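Local coordinates for protein thin, isoform D (Drosophila melanogaster, PDB 6XG7) that probably acts in ubiquitin transfer as a RING-finger, zinc-binding protein, of which this piece is the NHL-repeat beta-propeller, a domain suited to binding other proteins, at residues Phe45-Gly50 and Glu300-Gln305; Gly50-Pro55 and Ala96-Asn101; Asn255-Phe260 and Ser278-Leu283. All coordinates share one frame; numbering follows the deposited sequence.

Interaction 1 of 3, residues Phe45-Gly50 and Glu300-Gln305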
# COMPACT_ATOMS: atom_id res chain seq x y z
N PHE A 45 0.92 -9.95 -14.65
CA PHE A 45 -0.03 -9.57 -13.62
C PHE A 45 -1.42 -9.47 -14.22
O PHE A 45 -1.58 -9.23 -15.42
CB PHE A 45 0.26 -8.18 -13.01
CG PHE A 45 1.65 -8.03 -12.46
CD1 PHE A 45 2.20 -8.95 -11.60
CD2 PHE A 45 2.41 -6.93 -12.82
CE1 PHE A 45 3.48 -8.78 -11.11
CE2 PHE A 45 3.69 -6.76 -12.33
CZ PHE A 45 4.22 -7.68 -11.48
N THR A 46 -2.43 -9.62 -13.38
CA THR A 46 -3.80 -9.30 -13.78
C THR A 46 -4.38 -8.45 -12.66
O THR A 46 -4.66 -8.97 -11.57
CB THR A 46 -4.64 -10.54 -14.09
OG1 THR A 46 -3.97 -11.35 -15.07
CG2 THR A 46 -5.98 -10.10 -14.66
N TRP A 47 -4.49 -7.16 -12.91
CA TRP A 47 -5.01 -6.18 -11.96
C TRP A 47 -4.26 -6.20 -10.64
O TRP A 47 -4.84 -6.41 -9.58
CB TRP A 47 -6.53 -6.31 -11.79
CG TRP A 47 -7.22 -6.00 -13.13
CD1 TRP A 47 -7.23 -4.79 -13.79
CD2 TRP A 47 -7.93 -6.92 -13.98
NE1 TRP A 47 -7.93 -4.90 -14.98
CE2 TRP A 47 -8.36 -6.19 -15.12
CE3 TRP A 47 -8.25 -8.27 -13.89
CZ2 TRP A 47 -9.07 -6.79 -16.15
CZ3 TRP A 47 -8.97 -8.86 -14.91
CH2 TRP A 47 -9.35 -8.13 -16.03
N PRO A 48 -2.96 -5.95 -10.67
CA PRO A 48 -2.19 -5.87 -9.43
C PRO A 48 -2.62 -4.68 -8.58
O PRO A 48 -3.07 -3.65 -9.09
CB PRO A 48 -0.75 -5.68 -9.94
CG PRO A 48 -0.91 -4.96 -11.24
CD PRO A 48 -2.19 -5.47 -11.84
N ARG A 49 -2.45 -4.83 -7.27
CA ARG A 49 -2.92 -3.82 -6.32
C ARG A 49 -1.80 -3.39 -5.39
O ARG A 49 -1.06 -2.44 -5.71
CB ARG A 49 -4.18 -4.31 -5.61
CG ARG A 49 -5.34 -4.47 -6.59
CD ARG A 49 -6.67 -4.54 -5.90
NE ARG A 49 -7.75 -4.96 -6.78
CZ ARG A 49 -8.65 -4.16 -7.35
NH1 ARG A 49 -8.63 -2.84 -7.16
NH2 ARG A 49 -9.59 -4.69 -8.13
N GLY A 50 -1.66 -4.05 -4.25
CA GLY A 50 -0.64 -3.67 -3.30
C GLY A 50 0.77 -3.96 -3.79
O GLY A 50 1.01 -4.85 -4.61
N GLU A 300 -4.57 -0.75 -14.14
CA GLU A 300 -5.28 -0.81 -15.42
C GLU A 300 -4.35 -1.21 -16.58
O GLU A 300 -4.81 -1.77 -17.57
CB GLU A 300 -5.93 0.55 -15.63
CG GLU A 300 -7.18 0.60 -16.44
CD GLU A 300 -8.32 -0.26 -15.90
OE1 GLU A 300 -8.93 -0.94 -16.72
OE2 GLU A 300 -8.63 -0.24 -14.68
N ASN A 301 -3.06 -0.93 -16.47
CA ASN A 301 -2.07 -1.37 -17.44
C ASN A 301 -1.33 -2.63 -17.00
O ASN A 301 -0.38 -3.05 -17.66
CB ASN A 301 -1.07 -0.25 -17.70
CG ASN A 301 -1.68 0.90 -18.46
OD1 ASN A 301 -2.36 0.70 -19.47
ND2 ASN A 301 -1.46 2.12 -17.97
N HIS A 302 -1.76 -3.24 -15.90
CA HIS A 302 -1.25 -4.54 -15.45
C HIS A 302 0.26 -4.51 -15.28
O HIS A 302 0.96 -5.46 -15.65
CB HIS A 302 -1.65 -5.65 -16.41
CG HIS A 302 -3.12 -5.73 -16.64
ND1 HIS A 302 -3.98 -6.32 -15.74
CD2 HIS A 302 -3.88 -5.29 -17.67
CE1 HIS A 302 -5.21 -6.24 -16.22
NE2 HIS A 302 -5.17 -5.63 -17.38
N ARG A 303 0.79 -3.43 -14.71
CA ARG A 303 2.23 -3.29 -14.65
C ARG A 303 2.65 -2.57 -13.38
O ARG A 303 1.86 -1.90 -12.72
CB ARG A 303 2.80 -2.55 -15.87
CG ARG A 303 2.36 -1.09 -15.96
CD ARG A 303 2.95 -0.39 -17.19
NE ARG A 303 2.36 0.93 -17.36
CZ ARG A 303 2.66 1.76 -18.35
NH1 ARG A 303 3.58 1.43 -19.25
NH2 ARG A 303 2.06 2.93 -18.47
N VAL A 304 3.93 -2.73 -13.06
CA VAL A 304 4.63 -1.98 -12.03
C VAL A 304 5.70 -1.17 -12.74
O VAL A 304 6.43 -1.71 -13.58
CB VAL A 304 5.25 -2.91 -10.98
CG1 VAL A 304 6.17 -2.11 -10.06
CG2 VAL A 304 4.14 -3.63 -10.20
N GLN A 305 5.77 0.11 -12.43
CA GLN A 305 6.79 1.00 -12.97
C GLN A 305 7.67 1.49 -11.84
O GLN A 305 7.20 1.74 -10.73
CB GLN A 305 6.14 2.20 -13.67
CG GLN A 305 5.33 1.79 -14.88
CD GLN A 305 4.14 2.68 -15.12
OE1 GLN A 305 3.10 2.52 -14.48
NE2 GLN A 305 4.28 3.65 -16.02

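Interaction 2 of 3, residues Gly50-Pro55 and Ala96-Asn101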
# COMPACT_ATOMS: atom_id res chain seq x y z
N GLY A 50 -1.66 -4.05 -4.25
CA GLY A 50 -0.64 -3.67 -3.30
C GLY A 50 0.77 -3.96 -3.79
O GLY A 50 1.01 -4.85 -4.61
N LEU A 51 1.70 -3.18 -3.27
CA LEU A 51 3.11 -3.30 -3.57
C LEU A 51 3.90 -3.10 -2.28
O LEU A 51 3.53 -2.30 -1.43
CB LEU A 51 3.44 -2.15 -4.53
CG LEU A 51 4.71 -2.07 -5.33
CD1 LEU A 51 4.93 -3.36 -6.09
CD2 LEU A 51 4.57 -0.88 -6.28
N ALA A 52 5.02 -3.79 -2.17
CA ALA A 52 5.88 -3.60 -1.02
C ALA A 52 7.32 -3.81 -1.44
O ALA A 52 7.59 -4.46 -2.45
CB ALA A 52 5.54 -4.59 0.10
N VAL A 53 8.25 -3.30 -0.64
CA VAL A 53 9.67 -3.60 -0.79
C VAL A 53 10.08 -4.55 0.33
O VAL A 53 9.76 -4.33 1.50
CB VAL A 53 10.53 -2.33 -0.82
CG1 VAL A 53 12.02 -2.67 -0.83
CG2 VAL A 53 10.21 -1.55 -2.07
N GLY A 54 10.76 -5.62 -0.04
CA GLY A 54 11.24 -6.60 0.90
C GLY A 54 12.74 -6.52 1.05
O GLY A 54 13.38 -5.59 0.55
N PRO A 55 13.33 -7.49 1.75
CA PRO A 55 14.79 -7.50 1.93
C PRO A 55 15.52 -7.37 0.61
O PRO A 55 15.08 -7.88 -0.42
CB PRO A 55 15.06 -8.88 2.56
CG PRO A 55 13.79 -9.31 3.14
CD PRO A 55 12.68 -8.66 2.36
N ALA A 96 -5.41 -7.58 -1.74
CA ALA A 96 -5.20 -6.17 -2.03
C ALA A 96 -3.84 -5.72 -1.52
O ALA A 96 -2.87 -5.69 -2.27
CB ALA A 96 -6.32 -5.35 -1.38
N GLY A 97 -3.73 -5.43 -0.23
CA GLY A 97 -2.48 -4.99 0.34
C GLY A 97 -1.51 -6.11 0.65
O GLY A 97 -1.89 -7.24 0.95
N VAL A 98 -0.23 -5.77 0.57
CA VAL A 98 0.86 -6.64 1.00
C VAL A 98 1.91 -5.78 1.67
O VAL A 98 2.16 -4.63 1.27
CB VAL A 98 1.45 -7.46 -0.17
CG1 VAL A 98 2.04 -6.58 -1.25
CG2 VAL A 98 2.50 -8.47 0.34
N ALA A 99 2.54 -6.34 2.70
CA ALA A 99 3.65 -5.72 3.41
C ALA A 99 4.67 -6.78 3.76
O ALA A 99 4.35 -7.97 3.83
CB ALA A 99 3.18 -5.01 4.69
N VAL A 100 5.91 -6.35 4.01
CA VAL A 100 6.96 -7.21 4.52
C VAL A 100 7.43 -6.60 5.83
O VAL A 100 7.72 -5.40 5.89
CB VAL A 100 8.12 -7.37 3.53
CG1 VAL A 100 9.13 -8.37 4.09
CG2 VAL A 100 7.62 -7.85 2.17
N ASN A 101 7.52 -7.42 6.88
CA ASN A 101 7.89 -6.90 8.18
C ASN A 101 9.40 -6.99 8.43
O ASN A 101 10.19 -7.40 7.57
CB ASN A 101 7.06 -7.53 9.29
CG ASN A 101 7.47 -8.94 9.63
OD1 ASN A 101 8.46 -9.48 9.14
ND2 ASN A 101 6.70 -9.54 10.53
O HOH W 1 0.59 -2.90 -0.36
O HOH W 2 3.33 -2.23 1.84
O HOH W 3 6.93 -3.71 3.11

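Interaction 3 of 3, residues Asn255-Phe260 and Ser278-Leu283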
# COMPACT_ATOMS: atom_id res chain seq x y z
N ASN A 255 -4.03 10.55 -11.94
CA ASN A 255 -3.07 9.76 -12.72
C ASN A 255 -1.64 10.26 -12.52
O ASN A 255 -0.88 10.48 -13.48
CB ASN A 255 -3.48 9.73 -14.19
CG ASN A 255 -4.85 9.12 -14.36
OD1 ASN A 255 -5.03 7.91 -14.18
ND2 ASN A 255 -5.83 9.95 -14.65
N ARG A 256 -1.25 10.43 -11.25
CA ARG A 256 0.06 10.97 -10.93
C ARG A 256 0.49 10.53 -9.54
O ARG A 256 -0.32 10.12 -8.70
CB ARG A 256 0.04 12.50 -10.99
CG ARG A 256 -0.82 13.15 -9.92
CD ARG A 256 -0.97 14.63 -10.13
NE ARG A 256 -1.85 15.21 -9.12
CZ ARG A 256 -2.09 16.50 -8.99
NH1 ARG A 256 -1.51 17.36 -9.82
NH2 ARG A 256 -2.91 16.94 -8.05
N ILE A 257 1.81 10.59 -9.33
CA ILE A 257 2.42 10.40 -8.01
C ILE A 257 2.75 11.78 -7.47
O ILE A 257 3.25 12.64 -8.20
CB ILE A 257 3.70 9.56 -8.12
CG1 ILE A 257 3.39 8.16 -8.66
CG2 ILE A 257 4.44 9.52 -6.81
CD1 ILE A 257 2.36 7.41 -7.93
N GLN A 258 2.46 12.00 -6.19
CA GLN A 258 2.89 13.22 -5.50
C GLN A 258 3.79 12.85 -4.33
O GLN A 258 3.58 11.83 -3.66
CB GLN A 258 1.69 14.03 -5.01
CG GLN A 258 0.82 14.55 -6.12
CD GLN A 258 -0.12 15.61 -5.62
OE1 GLN A 258 0.31 16.66 -5.16
NE2 GLN A 258 -1.41 15.33 -5.68
N ILE A 259 4.81 13.68 -4.11
CA ILE A 259 5.77 13.51 -3.02
C ILE A 259 5.66 14.73 -2.13
O ILE A 259 5.59 15.86 -2.62
CB ILE A 259 7.21 13.39 -3.56
CG1 ILE A 259 7.27 12.35 -4.68
CG2 ILE A 259 8.18 13.07 -2.42
CD1 ILE A 259 8.67 12.24 -5.33
N PHE A 260 5.68 14.49 -0.81
CA PHE A 260 5.58 15.54 0.20
C PHE A 260 6.78 15.45 1.13
O PHE A 260 7.27 14.35 1.42
CB PHE A 260 4.29 15.36 1.01
CG PHE A 260 3.06 15.51 0.17
CD1 PHE A 260 2.58 14.43 -0.55
CD2 PHE A 260 2.44 16.74 0.04
CE1 PHE A 260 1.49 14.56 -1.37
CE2 PHE A 260 1.35 16.89 -0.80
CZ PHE A 260 0.88 15.80 -1.51
N SER A 278 6.05 6.21 -18.32
CA SER A 278 5.86 7.25 -17.30
C SER A 278 4.44 7.80 -17.28
O SER A 278 4.19 8.91 -16.77
CB SER A 278 6.90 8.36 -17.46
OG SER A 278 8.20 7.80 -17.63
N GLU A 279 3.49 7.05 -17.81
CA GLU A 279 2.08 7.39 -17.76
C GLU A 279 1.35 6.30 -16.98
O GLU A 279 1.85 5.18 -16.82
CB GLU A 279 1.49 7.51 -19.17
CG GLU A 279 2.21 8.51 -20.02
CD GLU A 279 1.69 8.57 -21.45
OE1 GLU A 279 1.73 9.67 -22.04
OE2 GLU A 279 1.26 7.52 -22.00
N PHE A 280 0.16 6.63 -16.50
CA PHE A 280 -0.61 5.75 -15.64
C PHE A 280 -2.08 5.76 -16.04
O PHE A 280 -2.58 6.78 -16.53
CB PHE A 280 -0.57 6.22 -14.19
CG PHE A 280 0.81 6.46 -13.64
CD1 PHE A 280 1.75 5.45 -13.60
CD2 PHE A 280 1.14 7.69 -13.10
CE1 PHE A 280 3.00 5.66 -13.06
CE2 PHE A 280 2.38 7.90 -12.57
CZ PHE A 280 3.31 6.89 -12.54
N LYS A 281 -2.79 4.66 -15.76
CA LYS A 281 -4.24 4.66 -15.95
C LYS A 281 -5.06 4.29 -14.73
O LYS A 281 -6.25 4.64 -14.68
CB LYS A 281 -4.65 3.74 -17.12
CG LYS A 281 -4.40 4.38 -18.47
CD LYS A 281 -5.01 3.60 -19.61
CE LYS A 281 -4.78 4.31 -20.92
NZ LYS A 281 -5.39 3.58 -22.05
N GLY A 282 -4.53 3.55 -13.78
CA GLY A 282 -5.28 3.23 -12.59
C GLY A 282 -4.38 2.84 -11.44
O GLY A 282 -4.16 1.66 -11.18
N LEU A 283 -3.86 3.83 -10.72
CA LEU A 283 -2.85 3.58 -9.70
C LEU A 283 -3.43 2.88 -8.48
O LEU A 283 -4.54 3.17 -8.03
CB LEU A 283 -2.26 4.91 -9.24
CG LEU A 283 -1.41 5.65 -10.26
CD1 LEU A 283 -0.93 6.99 -9.71
CD2 LEU A 283 -0.23 4.80 -10.71
O HOH W 4 -4.37 6.47 -11.86

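Interaction 1 of 3, residues Phe45-Gly50 and Glu300-Gln305
His302 sets the edge of its imidazole against one face of the Trp47 indole in an edge-to-face pair, the centroid of the five-membered indole ring 4.3 Å from that of the imidazole and the planes at 58°. The leading atom is CE1 of His302, 3.3 Å from NE1 of Trp47 and displaced toward the rim of the indole. On the same imidazole, ND1 accepts the backbone N-H of Trp47 at 3.0 Å between N and ND1. That bond is nearly straight (168°) and lies close to the ring plane, so it fixes the rotation of the imidazole and identifies ND1 as an acceptor. With CG anti to the carbonyl carbon (chi1 -55°), His302 carries the ring beside its backbone N and up to Trp47.

Phe45 meets residues 300-305 edge-on: its CD2 lies 3.5 Å from O of His302, near the Phe45 ring plane, while CE2 touches CG2 of Val304 at 3.8 Å. Pro48 rests alongside, its CD 3.8 Å from CA of His302. His302 and Arg303 form a G1 beta bulge opposite Asp298, at the start of strand 303-306. Strand 58-63 backs the contact through Val61, and Leu35 of strand 33-36 touches both Phe45 and Val304.

Interaction 2 of 3, residues Gly50-Pro55 and Ala96-Asn101
Ala52 points its methyl group at strand 98-100, with CB 3.6 Å from O of Val98. This joins the innermost strands of two successive propeller blades: strands 51-54 and 98-100 run nearly parallel, at 13°, with axes 5.7 Å apart. That spacing is too wide for direct pairing along the strands, and waters bridge most of it. One water accepts from N of Val98 and lies within donating distance of Leu51 O; a second sits between Leu51 O and Val98 O and can donate to them, though it may share its protons with other acceptors; a third accepts from N of Val100, with a weak bond to O of Val53.

The direct bond is at the start of the pair, where N of Gly50 reaches O of Ala96 at 2.8 Å. It is bent, 132° at the hydrogen, and the donor stands above the carbonyl plane. Glycine suits this place because a beta carbon would collide with O of Ala96. Val98 puts CG1 between its backbone N and carbonyl carbon (chi1 61°), which lays that methyl 3.9 Å from C of Gly50.

Farther out, strand 58-63 pairs with Gly50 and Ala52 through Ala62 and Val60, and the side chain of Val98 also rests on those two residues. Strand 106-110 backs the other blade, its Ile107 backbone bonded to that of Ala99. At the far end Val100 sets CG2 4.0 Å from CA of Gly54 and CG1 4.0 Å from CD of Pro55.

Interaction 3 of 3, residues Asn255-Phe260 and Ser278-Leu283
Between two neighbouring NHL blades, the start of strand 256-260 in one is met by the beginning of strand 279-288 in the next. Asn255 and Arg256 form a G1 beta bulge opposite Asp251, and the bulge presents the Asn255 carbonyl to Phe280. That ring meets it edge-on: CD2 of Phe280 is 3.5 Å from O of Asn255, with the oxygen in the ring plane. Farther round the ring, CE2 of Phe280 lies 4.0 Å from CG1 of Ile257, whose side chain crosses that of Phe280 at about a right angle.

Leu283 comes in beside them. Its CD1 is 3.3 Å from O of Arg256 and 3.8 Å from CD1 of Ile257, while its CD2 stands over one face of the Phe280 ring, offset toward the rim. With CG1 anti to the carbonyl carbon (chi1 -62°), Ile257 lays CG1 by the Phe280 ring, and chi2 (-54°) then turns CD1 to Leu283. Val296 of strand 294-298 touches Ile257, Phe280 and Leu283 alike. An alanine in place of Phe280 would probably leave a gap beside Ile257 CG1 and under Leu283 CD2, with the Asn255 carbonyl deprived of its aromatic edge.

No direct hydrogen bond joins the two segments. Instead a water donates to OD1 of Asn255 at 2.8 Å and accepts from N of Leu283 at 2.9 Å. The chemistry is therefore divided: apolar contacts bring the buried side chains of Ile257, Phe280 and Leu283 together, whereas at the partly exposed Asn255 a single water supplies the polar connection, which implies an interblade joint held by side-chain fit more than by backbone pairing.

In the fold
The three contacts mark three joints between blades of one beta-propeller. Interaction 1 packs residues 45-50 of the first blade against 300-305, next to where strand 33-36 pairs with the C-terminal strand 303-306 to close the ring; interactions 2 and 3 are both nested inside that loop and follow one another along the chain. Interactions 1 and 2 share Gly50 and have centres about 14 Å apart, the latter nearer the middle of the chain. Interactions 1 and 3 have centres about 13 Å apart and reach one mixed sheet, touching where Asn301 packs by Lys281. Interactions 2 and 3 have centres about 19 Å apart, nearest atoms about 8 Å, and do not touch. Interaction 1, beside the seam, thus touches both others.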